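Local coordinates for protein putative glycosyl hydrolase (Bacteroides thetaiotaomicron VPI-5482, PDB 3K11) that is probably a glycoside hydrolase of the family 88 type, although its substrate and precise activity remain unestablished, at residues C263-A267 / T374-T378. Residues are numbered along the deposited sequence; the frame is centred on the assembly and turned at random.
Sequences CWARA and TCVGT
At the first turn of helix 265-281, Arg266 and Trp264 meet the irregular loop 374-378. Arginine suits this buried place because its flat, multi-donor guanidinium can serve two successive carbonyls of a loop that has no regular structure. NH1 of Arg266 donates to Cys375 O at 2.8 Å, nearly straight at 160°, and NH2 reaches Val376 O at 3.0 Å; both acceptors lie close to the guanidinium plane. Val376 O is gripped twice, since Thr378 OG1 donates to it at 2.8 Å from the opposite face of its carbonyl plane to NH2. A water accepts from both Arg266 NH2 and Thr378 N. Replacing Arg266 by an alanine would probably strip Cys375 O of its guanidinium donors and leave Val376 O with the Thr378 hydroxyl alone of the two donors described here. In the (alpha/alpha)6-barrel fold of family 88, this loop follows helix 347-362, and OE2 of Glu325, at the end of strand 324-325, accepts a hydrogen bond from Cys375 N. Trp264, the N-cap residue, offers a broad, largely apolar surface: with CG anti to the backbone N (chi1 -179°), the indole extends to the loop. Threonine also supplies a methyl: Thr378 CG2 sits over the six-membered ring in a CH-pi contact, 4.2 Å from the centroid. The small, polarisable sulfur of Cys375 suits the indole edge, a sulfur-aromatic contact with SG 4.0 Å from Trp264 CZ2. Arg266 CB backs the indole's other face.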
loop_
_atom_site.group_PDB
_atom_site.type_symbol
_atom_site.label_atom_id
_atom_site.label_comp_id
_atom_site.label_asym_id
_atom_site.label_seq_id
_atom_site.Cartn_x
_atom_site.Cartn_y
_atom_site.Cartn_z
ATOM N N CYS A 263 -10.400 4.543 7.269
ATOM C CA CYS A 263 -10.824 3.188 7.689
ATOM C C CYS A 263 -10.218 2.875 9.048
ATOM O O CYS A 263 -9.319 2.069 9.175
ATOM C CB CYS A 263 -10.388 2.170 6.639
ATOM S SG CYS A 263 -11.181 2.555 5.021
ATOM N N TRP A 264 -10.680 3.609 10.044
ATOM C CA TRP A 264 -10.147 3.519 11.393
ATOM C C TRP A 264 -10.388 2.129 11.964
ATOM O O TRP A 264 -11.506 1.597 11.910
ATOM C CB TRP A 264 -10.759 4.620 12.272
ATOM C CG TRP A 264 -10.275 4.631 13.671
ATOM C CD1 TRP A 264 -8.991 4.509 14.082
ATOM C CD2 TRP A 264 -11.074 4.743 14.851
ATOM N NE1 TRP A 264 -8.929 4.564 15.437
ATOM C CE2 TRP A 264 -10.196 4.692 15.948
ATOM C CE3 TRP A 264 -12.423 4.947 15.077
ATOM C CZ2 TRP A 264 -10.627 4.811 17.264
ATOM C CZ3 TRP A 264 -12.865 5.018 16.395
ATOM C CH2 TRP A 264 -11.957 4.954 17.463
ATOM N N ALA A 265 -9.332 1.510 12.466
ATOM C CA ALA A 265 -9.395 0.094 12.918
ATOM C C ALA A 265 -10.373 -0.193 14.012
ATOM O O ALA A 265 -11.170 -1.143 13.878
ATOM C CB ALA A 265 -7.957 -0.440 13.287
ATOM N N ARG A 266 -10.415 0.608 15.081
ATOM C CA ARG A 266 -11.354 0.247 16.137
ATOM C C ARG A 266 -12.796 0.292 15.647
ATOM O O ARG A 266 -13.530 -0.640 15.892
ATOM C CB ARG A 266 -11.189 1.088 17.387
ATOM C CG ARG A 266 -12.249 0.699 18.432
ATOM C CD ARG A 266 -11.899 1.024 19.858
ATOM N NE ARG A 266 -11.801 2.447 20.109
ATOM C CZ ARG A 266 -10.741 3.054 20.632
ATOM N NH1 ARG A 266 -9.648 2.393 20.977
ATOM N NH2 ARG A 266 -10.814 4.369 20.860
ATOM N N ALA A 267 -13.191 1.325 14.921
ATOM C CA ALA A 267 -14.579 1.430 14.457
ATOM C C ALA A 267 -14.858 0.334 13.438
ATOM O O ALA A 267 -15.969 -0.173 13.367
ATOM C CB ALA A 267 -14.885 2.839 13.883
ATOM N N THR A 374 -3.358 0.692 23.217
ATOM C CA THR A 374 -4.739 0.996 22.874
ATOM C C THR A 374 -4.923 2.487 22.597
ATOM O O THR A 374 -4.577 3.319 23.425
ATOM C CB THR A 374 -5.696 0.630 23.985
ATOM O OG1 THR A 374 -5.631 -0.788 24.209
ATOM C CG2 THR A 374 -7.142 1.029 23.642
ATOM N N CYS A 375 -5.523 2.791 21.447
ATOM C CA CYS A 375 -5.893 4.146 21.026
ATOM C C CYS A 375 -6.939 4.729 21.998
ATOM O O CYS A 375 -7.916 4.072 22.350
ATOM C CB CYS A 375 -6.493 4.093 19.598
ATOM S SG CYS A 375 -7.076 5.671 18.983
ATOM N N VAL A 376 -6.715 5.951 22.446
ATOM C CA VAL A 376 -7.646 6.610 23.366
ATOM C C VAL A 376 -8.969 6.995 22.673
ATOM O O VAL A 376 -9.132 6.805 21.475
ATOM C CB VAL A 376 -6.991 7.867 24.007
ATOM C CG1 VAL A 376 -5.766 7.442 24.869
ATOM C CG2 VAL A 376 -6.674 8.922 22.921
ATOM N N GLY A 377 -9.921 7.533 23.432
ATOM C CA GLY A 377 -11.207 7.932 22.846
ATOM C C GLY A 377 -10.916 8.830 21.660
ATOM O O GLY A 377 -10.066 9.716 21.760
ATOM N N THR A 378 -11.611 8.593 20.556
ATOM C CA THR A 378 -11.276 9.213 19.228
ATOM C C THR A 378 -12.569 9.519 18.459
ATOM O O THR A 378 -13.426 8.630 18.262
ATOM C CB THR A 378 -10.377 8.259 18.431
ATOM O OG1 THR A 378 -9.102 8.201 19.071
ATOM C CG2 THR A 378 -10.203 8.716 16.958
HETATM O O HOH W 1 -13.311 6.112 20.766
#